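Local coordinates for cell wall binding protein cwp8 (Peptoclostridium difficile, PDB 5J6Q), which is probably held on the bacterial surface by its three CWB2 modules, which are cell-wall-anchoring units found in clostridial S-layer and related proteins, at residues V518-Y523 with L549-L554; S68-I73 with L177-V182; L218-E223 with D277-K282; K89-K94 with R168-D173; G461-I466 with I484-K489. All blocks are in the same frame, centred on the assembly; numbering follows the deposited sequence.

Contact 1 (V518-Y523 with L549-L554). With SO4 (sulfate ion), chain C.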
# COMPACT_ATOMS: atom_id res chain seq x y z
N VAL A 518 8.77 -4.91 17.84
CA VAL A 518 9.55 -3.65 18.21
C VAL A 518 8.55 -2.58 18.66
O VAL A 518 7.46 -2.50 18.07
CB VAL A 518 10.42 -3.23 16.97
CG1 VAL A 518 9.63 -3.08 15.69
CG2 VAL A 518 11.17 -1.93 17.23
N ALA A 519 8.88 -1.76 19.71
CA ALA A 519 7.93 -0.79 20.17
C ALA A 519 8.66 0.45 20.70
O ALA A 519 9.83 0.36 21.02
CB ALA A 519 7.13 -1.43 21.31
N LYS A 520 7.98 1.58 20.88
CA LYS A 520 8.78 2.82 21.33
C LYS A 520 9.32 2.65 22.61
O LYS A 520 8.69 2.05 23.46
CB LYS A 520 7.80 3.98 21.29
CG LYS A 520 7.55 4.26 19.83
CD LYS A 520 6.74 5.58 19.65
CE LYS A 520 5.30 5.33 19.82
NZ LYS A 520 4.66 6.62 20.00
N ASP A 521 10.49 3.16 22.84
CA ASP A 521 11.14 3.02 24.16
C ASP A 521 10.87 4.17 25.21
O ASP A 521 11.34 4.11 26.32
CB ASP A 521 12.65 2.98 23.88
CG ASP A 521 13.15 4.25 23.11
OD1 ASP A 521 12.38 5.22 22.96
OD2 ASP A 521 14.32 4.28 22.68
N GLY A 522 10.19 5.24 24.83
CA GLY A 522 9.85 6.25 25.85
C GLY A 522 10.75 7.48 25.80
O GLY A 522 10.54 8.42 26.52
N TYR A 523 11.75 7.47 24.90
CA TYR A 523 12.76 8.52 24.72
C TYR A 523 12.10 9.69 23.92
O TYR A 523 12.58 10.79 24.00
CB TYR A 523 13.99 7.95 23.96
CG TYR A 523 15.09 7.32 24.82
CD1 TYR A 523 15.86 6.26 24.33
CD2 TYR A 523 15.38 7.82 26.09
CE1 TYR A 523 16.87 5.70 25.09
CE2 TYR A 523 16.40 7.27 26.85
CZ TYR A 523 17.15 6.21 26.36
OH TYR A 523 18.12 5.64 27.15
N LEU A 549 13.02 -2.49 22.28
CA LEU A 549 12.43 -1.14 22.54
C LEU A 549 13.31 -0.09 21.87
O LEU A 549 14.52 0.11 22.20
CB LEU A 549 12.39 -0.87 24.03
CG LEU A 549 11.41 -1.78 24.79
CD1 LEU A 549 11.62 -1.54 26.28
CD2 LEU A 549 9.92 -1.56 24.35
N THR A 550 12.69 0.58 20.86
CA THR A 550 13.42 1.66 20.28
C THR A 550 12.46 2.68 19.62
O THR A 550 11.39 2.28 19.13
CB THR A 550 14.40 1.16 19.18
OG1 THR A 550 15.36 2.22 18.94
CG2 THR A 550 13.70 0.91 17.90
N THR A 551 12.86 3.99 19.61
CA THR A 551 12.06 4.97 18.85
C THR A 551 12.84 5.41 17.66
O THR A 551 12.35 5.45 16.55
CB THR A 551 11.67 6.20 19.71
OG1 THR A 551 10.99 5.72 20.85
CG2 THR A 551 10.70 7.16 18.93
N GLU A 552 14.10 5.81 17.88
CA GLU A 552 14.92 6.21 16.79
C GLU A 552 15.82 4.97 16.47
O GLU A 552 15.37 3.80 16.65
CB GLU A 552 15.77 7.46 17.12
CG GLU A 552 15.12 8.36 18.17
CD GLU A 552 14.94 9.78 17.67
OE1 GLU A 552 15.61 10.70 18.21
OE2 GLU A 552 14.12 9.98 16.76
N GLU A 553 17.03 5.17 15.98
CA GLU A 553 17.86 3.98 15.69
C GLU A 553 18.28 3.18 16.92
O GLU A 553 18.35 3.65 18.05
CB GLU A 553 19.14 4.36 14.84
CG GLU A 553 20.19 5.16 15.63
CD GLU A 553 21.61 5.12 14.98
OE1 GLU A 553 22.56 5.64 15.61
OE2 GLU A 553 21.77 4.57 13.84
N LEU A 554 18.54 1.90 16.67
CA LEU A 554 19.03 0.97 17.70
C LEU A 554 20.29 1.38 18.33
O LEU A 554 21.12 1.98 17.69
CB LEU A 554 19.40 -0.37 17.08
CG LEU A 554 18.27 -1.19 16.51
CD1 LEU A 554 18.79 -2.60 16.08
CD2 LEU A 554 17.26 -1.35 17.51
S SO4 C . 17.63 5.92 30.67
O1 SO4 C . 18.45 6.60 29.73
O2 SO4 C . 18.34 5.70 31.80
O3 SO4 C . 17.11 4.64 30.10
O4 SO4 C . 16.50 6.79 30.99
O HOH W 1 15.40 5.67 20.48
O HOH W 2 9.29 7.19 22.72
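Asp521 OD1 is gripped from both faces of its carboxylate: Thr551 OG1 donates to it across the contact at 2.6 Å, and the backbone N of Tyr523 donates from the opposite face at 3.0 Å. The second bond, nearly straight at 167°, closes an Asx turn. Asp521 reaches this position because its CG sits between the backbone N and the carbonyl carbon (chi1 58°), folding the carboxylate back over its own loop, while the Thr551 side chain meets it at about a right angle. The other carboxylate oxygen, Asp521 OD2, accepts from a water that in turn accepts from Glu552 N. Before the loop, the parallel strand pairing of Ala519 with Leu549 ends in a bond from Thr550 N to Ala519 O (2.9 Å). Beside this bond, Ala519 CB touches Leu549 CD2 at 4.1 Å, and Val518 CG2 meets Thr550 CG2. The polar end of Thr550 turns to Lys499. Tyr523, exposed, donates from OH to a sulfate, probably from the crystallisation liquor, at the ring edge. A buried carboxylate thus adds a side-chain link to the backbone pairing at these parallel strand ends, and its paired donors would probably favour its charged form.

Contact 2 (S68-I73 with L177-V182)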
# COMPACT_ATOMS: atom_id res chain seq x y z
N SER A 68 -17.03 -3.88 -18.34
CA SER A 68 -16.43 -2.73 -18.95
C SER A 68 -16.72 -2.75 -20.47
O SER A 68 -17.20 -3.78 -21.00
CB SER A 68 -14.93 -2.73 -18.64
OG SER A 68 -14.16 -3.58 -19.47
N LEU A 69 -16.46 -1.61 -21.18
CA LEU A 69 -16.64 -1.58 -22.63
C LEU A 69 -15.58 -0.62 -23.14
O LEU A 69 -15.08 0.20 -22.34
CB LEU A 69 -18.07 -1.11 -23.05
CG LEU A 69 -18.51 0.26 -22.42
CD1 LEU A 69 -17.76 1.46 -23.02
CD2 LEU A 69 -20.09 0.48 -22.67
N LYS A 70 -15.24 -0.67 -24.39
CA LYS A 70 -14.25 0.31 -24.85
C LYS A 70 -14.84 1.23 -25.90
O LYS A 70 -15.62 0.77 -26.69
CB LYS A 70 -13.02 -0.37 -25.55
CG LYS A 70 -12.24 -1.43 -24.72
CD LYS A 70 -11.47 -2.41 -25.69
CE LYS A 70 -10.75 -3.56 -24.98
NZ LYS A 70 -10.25 -4.60 -25.95
N VAL A 71 -14.45 2.51 -25.90
CA VAL A 71 -14.82 3.46 -26.93
C VAL A 71 -13.64 3.75 -27.78
O VAL A 71 -12.63 4.21 -27.28
CB VAL A 71 -15.32 4.77 -26.37
CG1 VAL A 71 -15.77 5.67 -27.53
CG2 VAL A 71 -16.44 4.55 -25.39
N THR A 72 -13.72 3.50 -29.07
CA THR A 72 -12.59 3.83 -29.87
C THR A 72 -13.01 5.04 -30.73
O THR A 72 -14.15 5.12 -31.25
CB THR A 72 -12.10 2.62 -30.76
OG1 THR A 72 -13.12 2.31 -31.69
CG2 THR A 72 -11.70 1.39 -29.91
N ILE A 73 -12.08 6.01 -30.82
CA ILE A 73 -12.23 7.22 -31.58
C ILE A 73 -11.06 7.24 -32.50
O ILE A 73 -9.91 7.07 -32.06
CB ILE A 73 -12.19 8.56 -30.71
CG1 ILE A 73 -13.23 8.55 -29.67
CG2 ILE A 73 -12.31 9.79 -31.66
CD1 ILE A 73 -12.67 8.04 -28.34
N LEU A 177 -5.94 5.43 -33.62
CA LEU A 177 -7.02 4.83 -32.80
C LEU A 177 -6.77 5.04 -31.30
O LEU A 177 -5.84 4.43 -30.79
CB LEU A 177 -6.96 3.32 -33.11
CG LEU A 177 -8.06 2.35 -32.61
CD1 LEU A 177 -8.00 2.24 -31.10
CD2 LEU A 177 -9.44 2.71 -33.08
N HIS A 178 -7.57 5.91 -30.60
CA HIS A 178 -7.45 6.11 -29.14
C HIS A 178 -8.59 5.29 -28.44
O HIS A 178 -9.69 5.22 -28.98
CB HIS A 178 -7.59 7.59 -28.71
CG HIS A 178 -6.62 8.51 -29.37
ND1 HIS A 178 -6.93 9.23 -30.51
CD2 HIS A 178 -5.34 8.84 -29.04
CE1 HIS A 178 -5.87 9.96 -30.84
NE2 HIS A 178 -4.90 9.74 -29.97
N THR A 179 -8.34 4.71 -27.26
CA THR A 179 -9.31 3.88 -26.61
C THR A 179 -9.54 4.31 -25.25
O THR A 179 -8.59 4.54 -24.48
CB THR A 179 -8.84 2.42 -26.58
OG1 THR A 179 -8.75 1.99 -27.92
CG2 THR A 179 -9.82 1.51 -25.79
N VAL A 180 -10.81 4.40 -24.92
CA VAL A 180 -11.13 4.78 -23.59
C VAL A 180 -11.91 3.62 -23.06
O VAL A 180 -12.93 3.19 -23.65
CB VAL A 180 -11.97 6.09 -23.60
CG1 VAL A 180 -12.33 6.49 -22.17
CG2 VAL A 180 -11.23 7.22 -24.34
N THR A 181 -11.51 3.14 -21.95
CA THR A 181 -12.21 1.99 -21.40
C THR A 181 -13.05 2.52 -20.38
O THR A 181 -12.56 3.38 -19.64
CB THR A 181 -11.16 0.99 -20.85
OG1 THR A 181 -10.30 0.66 -21.97
CG2 THR A 181 -11.80 -0.23 -20.23
N VAL A 182 -14.31 2.07 -20.31
CA VAL A 182 -15.22 2.58 -19.30
C VAL A 182 -15.60 1.43 -18.44
O VAL A 182 -16.04 0.41 -18.99
CB VAL A 182 -16.52 3.25 -19.90
CG1 VAL A 182 -17.48 3.58 -18.79
CG2 VAL A 182 -16.15 4.55 -20.65
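Leu69, Val71 and Ile73 each exchange a pair of backbone hydrogen bonds with Val182, Val180 and His178 respectively, six bonds in all. Val71 N to Val180 O is the shortest at 2.8 Å, and Val182 N to Leu69 O is the straightest at 173°. Between these hydrogen-bonded pairs lie the non-hydrogen-bonded pairs Lys70–Thr181 and Thr72–Thr179, where CA-H...O contacts supplement the pairing, as from Thr72 CA to His178 O at 3.3 Å.

Apolar contacts gather on the face of Leu69, Val71, Val180 and Val182. Leu69 and Val182 lie side by side, with CD1 of the leucine 3.8 Å from CB of the valine, and helix 53-61 covers this face through Leu56 and Ile60. Farther along, Ile73 CD1 approaches Val180 CG2.

The other face is more polar in composition, yet its contacts are mainly carbon packing. Thr179 presents CG2 to Lys70 CB at 3.7 Å because that methyl stands anti to the backbone N, whereas its OG1 faces Thr72 CG2. Leu177 swings CD2 against Thr72 CB at 3.5 Å. Such alternation is characteristic of neighbouring antiparallel strands, here inside a mixed sheet between strands 5-8 and 41-45, with a helix packed on one side.

Contact 3 (L218-E223 with D277-K282)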
# COMPACT_ATOMS: atom_id res chain seq x y z
N LEU A 218 -7.67 -10.65 -4.24
CA LEU A 218 -6.78 -9.63 -4.74
C LEU A 218 -6.21 -10.18 -5.99
O LEU A 218 -5.74 -11.30 -6.00
CB LEU A 218 -5.64 -9.27 -3.75
CG LEU A 218 -4.95 -7.92 -3.99
CD1 LEU A 218 -4.06 -7.58 -2.81
CD2 LEU A 218 -4.06 -7.94 -5.21
N THR A 219 -6.21 -9.40 -7.04
CA THR A 219 -5.69 -9.86 -8.32
C THR A 219 -4.89 -8.75 -8.87
O THR A 219 -5.08 -7.59 -8.48
CB THR A 219 -6.87 -10.31 -9.23
OG1 THR A 219 -7.83 -9.23 -9.29
CG2 THR A 219 -7.57 -11.58 -8.67
N PHE A 220 -3.97 -9.08 -9.76
CA PHE A 220 -3.10 -8.04 -10.32
C PHE A 220 -3.40 -7.82 -11.80
O PHE A 220 -4.00 -8.68 -12.44
CB PHE A 220 -1.62 -8.42 -10.17
CG PHE A 220 -1.13 -8.55 -8.74
CD1 PHE A 220 -0.93 -9.80 -8.18
CD2 PHE A 220 -0.86 -7.43 -7.98
CE1 PHE A 220 -0.47 -9.92 -6.87
CE2 PHE A 220 -0.40 -7.56 -6.67
CZ PHE A 220 -0.21 -8.80 -6.13
N GLU A 221 -2.97 -6.67 -12.35
CA GLU A 221 -3.20 -6.38 -13.75
C GLU A 221 -2.25 -5.30 -14.19
O GLU A 221 -1.65 -4.64 -13.35
CB GLU A 221 -4.66 -5.98 -14.00
CG GLU A 221 -5.53 -7.17 -14.38
CD GLU A 221 -6.92 -7.09 -13.78
OE1 GLU A 221 -7.58 -6.05 -13.99
OE2 GLU A 221 -7.34 -8.07 -13.11
N ASN A 222 -2.11 -5.14 -15.50
CA ASN A 222 -1.26 -4.16 -16.17
C ASN A 222 0.09 -4.04 -15.48
O ASN A 222 0.58 -2.93 -15.26
CB ASN A 222 -1.97 -2.82 -16.25
CG ASN A 222 -3.26 -2.93 -17.01
OD1 ASN A 222 -3.25 -3.04 -18.24
ND2 ASN A 222 -4.43 -2.95 -16.35
N GLU A 223 0.68 -5.19 -15.14
CA GLU A 223 1.98 -5.23 -14.48
C GLU A 223 3.10 -4.79 -15.43
O GLU A 223 3.40 -5.49 -16.39
CB GLU A 223 2.25 -6.65 -13.96
CG GLU A 223 1.26 -7.05 -12.87
CD GLU A 223 1.17 -8.55 -12.67
OE1 GLU A 223 1.16 -8.98 -11.50
OE2 GLU A 223 1.10 -9.29 -13.67
N ASP A 277 2.30 -11.71 -1.26
CA ASP A 277 2.08 -12.35 0.04
C ASP A 277 0.66 -12.15 0.53
O ASP A 277 0.02 -13.13 0.95
CB ASP A 277 3.09 -11.82 1.10
CG ASP A 277 4.45 -12.44 0.89
OD1 ASP A 277 4.50 -13.63 0.57
OD2 ASP A 277 5.48 -11.70 1.02
N VAL A 278 0.13 -10.88 0.51
CA VAL A 278 -1.26 -10.67 0.95
C VAL A 278 -2.24 -11.49 0.07
O VAL A 278 -3.19 -12.10 0.57
CB VAL A 278 -1.73 -9.20 0.90
CG1 VAL A 278 -3.21 -9.12 1.27
CG2 VAL A 278 -0.90 -8.31 1.84
N LYS A 279 -2.03 -11.51 -1.25
CA LYS A 279 -3.01 -12.28 -2.04
C LYS A 279 -2.87 -13.78 -1.76
O LYS A 279 -3.89 -14.49 -1.66
CB LYS A 279 -2.83 -11.97 -3.54
CG LYS A 279 -3.50 -13.00 -4.45
CD LYS A 279 -3.21 -12.70 -5.92
CE LYS A 279 -3.31 -13.94 -6.78
NZ LYS A 279 -2.14 -14.03 -7.70
N ASP A 280 -1.61 -14.28 -1.61
CA ASP A 280 -1.43 -15.70 -1.36
C ASP A 280 -1.85 -16.04 0.07
O ASP A 280 -2.01 -17.20 0.43
CB ASP A 280 0.04 -16.10 -1.56
CG ASP A 280 0.49 -16.19 -3.01
OD1 ASP A 280 -0.38 -16.10 -3.94
OD2 ASP A 280 1.72 -16.35 -3.23
N GLY A 281 -2.08 -15.00 0.90
CA GLY A 281 -2.44 -15.26 2.28
C GLY A 281 -1.22 -15.66 3.08
O GLY A 281 -1.34 -16.21 4.15
N LYS A 282 -0.02 -15.39 2.54
CA LYS A 282 1.23 -15.68 3.22
C LYS A 282 1.71 -14.50 4.12
O LYS A 282 1.95 -13.39 3.63
CB LYS A 282 2.32 -16.01 2.20
CG LYS A 282 2.00 -17.27 1.41
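Lys279 contributes the most buried surface, and it does so with its aliphatic chain. The side chain leaves the last turn of its helix with CG anti to the backbone N (chi1 163°) and runs over the strand at Leu218, CB lying 3.9 Å from Leu218 CB. The outer part of the chain lies near Phe220 CE1, the two side chains meeting at a slant, though its exact placing is doubtful.

Leu218, second in buried surface, points its side chain at the helix and brings CD1 to 4.4 Å from Val278 CG1. Its other methyl, CD2, lies 3.9 Å above one face of the Phe220 ring, toward the rim, so that leucine and phenylalanine form one apolar patch beside the lysine chain.

Just beyond, the helix ends in a Schellman motif with Gly281 at C-prime. Helix 265-280 lies against strand 217-224, an outermost strand of its four-stranded mixed sheet; strand 242-249 flanks that strand, and helix 203-213 packs on both Leu218 and Val278 through Val212.

Contact 4 (K89-K94 with R168-D173)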
# COMPACT_ATOMS: atom_id res chain seq x y z
N LYS A 89 -5.48 16.77 -48.79
CA LYS A 89 -4.30 17.62 -48.67
C LYS A 89 -3.62 17.77 -50.04
O LYS A 89 -3.63 16.85 -50.87
CB LYS A 89 -3.33 17.04 -47.64
CG LYS A 89 -2.97 15.58 -47.92
CD LYS A 89 -1.67 15.18 -47.21
CE LYS A 89 -1.15 13.89 -47.80
NZ LYS A 89 -0.44 13.06 -46.79
N ILE A 90 -3.04 18.93 -50.28
CA ILE A 90 -2.40 19.16 -51.56
C ILE A 90 -0.94 18.80 -51.45
O ILE A 90 -0.22 19.39 -50.64
CB ILE A 90 -2.60 20.62 -52.01
CG1 ILE A 90 -4.08 20.87 -52.33
CG2 ILE A 90 -1.74 20.92 -53.24
CD1 ILE A 90 -4.41 22.33 -52.61
N GLU A 91 -0.50 17.81 -52.25
CA GLU A 91 0.91 17.43 -52.21
C GLU A 91 1.65 17.90 -53.47
O GLU A 91 1.14 17.81 -54.59
CB GLU A 91 1.04 15.91 -52.04
CG GLU A 91 0.92 15.53 -50.58
CD GLU A 91 1.12 14.06 -50.33
OE1 GLU A 91 1.73 13.72 -49.29
OE2 GLU A 91 0.65 13.25 -51.17
N ASN A 92 2.88 18.40 -53.27
CA ASN A 92 3.70 18.91 -54.37
C ASN A 92 4.95 18.09 -54.65
O ASN A 92 5.56 17.53 -53.74
CB ASN A 92 4.08 20.35 -54.08
CG ASN A 92 2.86 21.22 -54.04
OD1 ASN A 92 1.86 20.84 -54.62
ND2 ASN A 92 2.84 22.37 -53.39
N TYR A 93 5.31 17.98 -55.93
CA TYR A 93 6.52 17.27 -56.32
C TYR A 93 7.71 17.85 -55.52
O TYR A 93 7.85 19.06 -55.48
CB TYR A 93 6.76 17.44 -57.80
CG TYR A 93 5.68 16.85 -58.64
CD1 TYR A 93 4.76 17.66 -59.31
CD2 TYR A 93 5.59 15.47 -58.83
CE1 TYR A 93 3.80 17.11 -60.15
CE2 TYR A 93 4.63 14.92 -59.66
CZ TYR A 93 3.74 15.74 -60.32
OH TYR A 93 2.80 15.17 -61.17
N LYS A 94 8.53 17.03 -54.89
CA LYS A 94 9.62 17.58 -54.06
C LYS A 94 11.01 17.58 -54.76
O LYS A 94 11.89 18.32 -54.32
CB LYS A 94 9.72 16.78 -52.73
CG LYS A 94 9.23 17.56 -51.53
CD LYS A 94 7.95 17.00 -50.96
CE LYS A 94 7.90 17.18 -49.46
N ARG A 168 -4.06 16.20 -58.58
CA ARG A 168 -4.31 15.07 -57.71
C ARG A 168 -4.34 15.53 -56.27
O ARG A 168 -3.29 15.65 -55.64
CB ARG A 168 -3.19 14.01 -57.85
CG ARG A 168 -3.65 12.54 -57.68
CD ARG A 168 -4.05 12.16 -56.25
NE ARG A 168 -2.92 11.74 -55.40
CZ ARG A 168 -2.85 10.56 -54.79
NH1 ARG A 168 -3.82 9.67 -54.94
NH2 ARG A 168 -1.81 10.27 -54.01
N TYR A 169 -5.52 15.81 -55.74
CA TYR A 169 -5.60 16.18 -54.33
C TYR A 169 -5.45 14.85 -53.63
O TYR A 169 -5.99 13.87 -54.13
CB TYR A 169 -6.95 16.86 -54.02
CG TYR A 169 -7.23 18.02 -54.95
CD1 TYR A 169 -7.74 17.80 -56.22
CD2 TYR A 169 -6.95 19.32 -54.57
CE1 TYR A 169 -7.96 18.86 -57.10
CE2 TYR A 169 -7.17 20.39 -55.44
CZ TYR A 169 -7.67 20.16 -56.70
OH TYR A 169 -7.86 21.21 -57.57
N SER A 170 -4.72 14.77 -52.53
CA SER A 170 -4.56 13.45 -51.92
C SER A 170 -5.28 13.30 -50.57
O SER A 170 -5.72 14.28 -49.96
CB SER A 170 -3.07 13.13 -51.77
OG SER A 170 -2.48 13.94 -50.76
N ASP A 171 -5.37 12.06 -50.10
CA ASP A 171 -6.04 11.76 -48.85
C ASP A 171 -5.21 12.04 -47.62
O ASP A 171 -4.01 11.82 -47.59
CB ASP A 171 -6.48 10.30 -48.82
CG ASP A 171 -7.65 10.05 -47.87
OD1 ASP A 171 -8.29 11.05 -47.44
OD2 ASP A 171 -7.94 8.87 -47.57
N ILE A 172 -5.85 12.55 -46.61
CA ILE A 172 -5.20 12.77 -45.34
C ILE A 172 -5.40 11.47 -44.61
O ILE A 172 -6.52 11.22 -44.18
CB ILE A 172 -5.82 13.95 -44.59
CG1 ILE A 172 -5.74 15.22 -45.44
CG2 ILE A 172 -5.14 14.14 -43.27
CD1 ILE A 172 -6.47 16.36 -44.76
N ASP A 173 -4.35 10.64 -44.47
CA ASP A 173 -4.48 9.32 -43.82
C ASP A 173 -5.09 9.34 -42.43
O ASP A 173 -4.92 10.30 -41.69
CB ASP A 173 -3.11 8.63 -43.72
CG ASP A 173 -2.43 8.40 -45.05
OD1 ASP A 173 -3.13 8.09 -46.05
OD2 ASP A 173 -1.19 8.54 -45.11
O HOH W 3 -1.65 12.05 -44.87
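Lys89 and Ser170 face each other as a hydrogen-bonded pair of antiparallel strands, in a three-stranded sheet where strand 165-171 lies between 88-90 and 149-150. Lys89 N donates to Ser170 O at 2.8 Å, and Ser170 N returns a bond to Lys89 O at 2.9 Å.

On the face shared by this pair, the lysine bends over the serine. Its CG takes the position between backbone N and carbonyl carbon (chi1 53°), which sends the aliphatic chain past Ser170 OG; CE comes within 3.2 Å of that oxygen. Glu91 approaches the same hydroxyl from the loop just after strand 88-90, OE2 lying 3.2 Å from Ser170 OG. The carboxylate's other oxygen, OE1, forms a salt bridge with Lys89 NZ, and both side chains lie against the serine. Beside the root of the lysine, Ile172 lays CG1 against Lys89 CB at 3.7 Å, and Gln79 of strand 79-81 touches both residues.

On the reverse face, Ile90 and Tyr169 run side by side and point the same way, with CG1 of the isoleucine 4.0 Å from CD2 of the tyrosine. Tyr88 meets the Tyr169 ring at a steep angle. The pairing therefore combines a polar face, where an ion pair within 89-94 lies next to Ser170 OG, with an apolar one. A water doubtfully close to Lys89 NZ accepts from Asp173 N at 3.1 Å.

Contact 5 (G461-I466 with I484-K489)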
# COMPACT_ATOMS: atom_id res chain seq x y z
N GLY A 461 11.71 -19.04 48.36
CA GLY A 461 11.74 -20.42 47.89
C GLY A 461 11.83 -20.51 46.38
O GLY A 461 12.25 -21.53 45.83
N LYS A 462 11.45 -19.43 45.71
CA LYS A 462 11.48 -19.40 44.25
C LYS A 462 12.75 -18.71 43.74
O LYS A 462 13.40 -17.97 44.49
CB LYS A 462 10.24 -18.67 43.70
CG LYS A 462 9.10 -18.55 44.71
CD LYS A 462 7.77 -19.01 44.12
CE LYS A 462 6.77 -19.36 45.20
NZ LYS A 462 5.47 -18.66 44.99
N GLU A 463 13.12 -18.97 42.48
CA GLU A 463 14.29 -18.34 41.86
C GLU A 463 13.92 -16.95 41.32
O GLU A 463 12.96 -16.81 40.56
CB GLU A 463 14.83 -19.23 40.73
CG GLU A 463 15.28 -20.59 41.24
CD GLU A 463 16.14 -21.32 40.24
OE1 GLU A 463 16.86 -20.66 39.46
OE2 GLU A 463 16.10 -22.56 40.24
N LEU A 464 14.70 -15.93 41.71
CA LEU A 464 14.45 -14.55 41.39
C LEU A 464 15.49 -13.91 40.46
O LEU A 464 16.65 -14.33 40.39
CB LEU A 464 14.38 -13.78 42.74
CG LEU A 464 13.39 -14.39 43.75
CD1 LEU A 464 13.70 -13.98 45.20
CD2 LEU A 464 12.00 -13.95 43.35
N GLU A 465 15.07 -12.88 39.73
CA GLU A 465 15.96 -12.14 38.82
C GLU A 465 15.63 -10.67 38.98
O GLU A 465 14.46 -10.31 39.11
CB GLU A 465 15.77 -12.61 37.36
CG GLU A 465 16.65 -11.88 36.36
CD GLU A 465 17.81 -12.74 35.82
OE1 GLU A 465 18.96 -12.30 35.97
OE2 GLU A 465 17.59 -13.83 35.26
N ILE A 466 16.65 -9.82 39.04
CA ILE A 466 16.44 -8.39 39.17
C ILE A 466 16.68 -7.70 37.83
O ILE A 466 17.62 -8.07 37.13
CB ILE A 466 17.39 -7.82 40.23
CG1 ILE A 466 17.35 -8.70 41.50
CG2 ILE A 466 16.96 -6.40 40.55
CD1 ILE A 466 18.13 -8.13 42.69
N ILE A 484 16.28 -15.20 50.44
CA ILE A 484 15.05 -15.96 50.23
C ILE A 484 15.05 -16.74 48.91
O ILE A 484 14.09 -17.46 48.63
CB ILE A 484 13.85 -14.99 50.30
CG1 ILE A 484 13.94 -13.92 49.19
CG2 ILE A 484 13.82 -14.34 51.67
CD1 ILE A 484 12.73 -13.00 49.15
N ASP A 485 16.11 -16.61 48.11
CA ASP A 485 16.25 -17.32 46.84
C ASP A 485 16.49 -18.81 47.09
O ASP A 485 17.05 -19.19 48.12
CB ASP A 485 17.40 -16.72 46.02
CG ASP A 485 17.51 -17.31 44.64
OD1 ASP A 485 16.77 -16.85 43.74
OD2 ASP A 485 18.32 -18.24 44.45
N LEU A 486 16.10 -19.66 46.13
CA LEU A 486 16.24 -21.11 46.24
C LEU A 486 17.69 -21.58 46.20
O LEU A 486 18.11 -22.35 47.06
CB LEU A 486 15.47 -21.76 45.08
CG LEU A 486 15.52 -23.29 45.05
CD1 LEU A 486 14.84 -23.85 46.28
CD2 LEU A 486 14.83 -23.80 43.80
N ASN A 487 18.46 -21.12 45.22
CA ASN A 487 19.86 -21.53 45.05
C ASN A 487 20.84 -20.53 45.66
O ASN A 487 22.04 -20.63 45.42
CB ASN A 487 20.16 -21.70 43.57
CG ASN A 487 19.49 -22.92 42.98
OD1 ASN A 487 20.06 -24.01 43.01
ND2 ASN A 487 18.28 -22.82 42.44
N ASN A 488 20.34 -19.56 46.44
CA ASN A 488 21.15 -18.54 47.11
C ASN A 488 21.96 -17.75 46.09
O ASN A 488 23.15 -17.51 46.29
CB ASN A 488 22.07 -19.18 48.15
CG ASN A 488 21.36 -19.60 49.41
OD1 ASN A 488 21.97 -20.19 50.30
ND2 ASN A 488 20.06 -19.34 49.58
N LYS A 489 21.31 -17.35 45.00
CA LYS A 489 21.95 -16.61 43.92
C LYS A 489 20.92 -15.86 43.08
O LYS A 489 19.97 -16.46 42.59
CB LYS A 489 22.74 -17.57 43.02
CG LYS A 489 23.50 -16.87 41.90
CD LYS A 489 24.10 -17.88 40.94
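Ile484, the last residue of helix 475-484, meets the other segment with both backbone and side chain. Its O accepts from Gly461 N at 2.9 Å, while its CG1 lies 4.0 Å from Leu464 CD1, the two side chains crossing at about a right angle.

Asp485 follows as the first residue outside helical geometry. With CG anti to the backbone N (chi1 -174°), its carboxylate swings back to the strand, and OD1 accepts from Leu464 N at 3.0 Å, nearly along the C-O axis and with an N-H...O angle of 164°. OD2 serves the turn itself: Lys489 N donates to it from above the carboxylate plane, and Asn487 N adds a weak bond. One side chain thus clasps the strand while bracing its own loop.

Leu486 directs its side chain at the opposite segment, CB approaching Gly461 O at 3.3 Å and CD2 nearing Glu463 OE2. Asn487 brings ND2 to 3.1 Å from the same oxygen, but the angle is too poor for a hydrogen bond, and the carboxylate and amide planes stand 74° apart. Glu463 instead has a salt bridge to Lys417.

The loop completes a beta-alpha-beta crossover from strand 463-467 through helix 475-484 to strand 491-493, which pairs with 463-467 and is an outermost strand of the parallel sheet. Leu459 of helix 453-459 packs on Leu464 and Ile484.

How the contacts relate
From the N terminus, contact 2 closes the first long loop, joining strands 68-75 and 178-183, and contact 4 nests inside it: the chain leaves the first sheet, builds the far end of the molecule, and returns through 168-173 directly into the 177-182 strand. The centres of those two contacts are about 31 Å apart. The remaining contacts follow in series, and none cross. Contact 3 ties a helix to an edge strand near the middle of the chain. Contact 5 then closes a short strand-helix-loop unit in one parallel sheet, and contact 1 joins adjacent strand ends in another. Centres of contacts 4 and 5 lie about 103 Å apart, reflecting an elongated molecule.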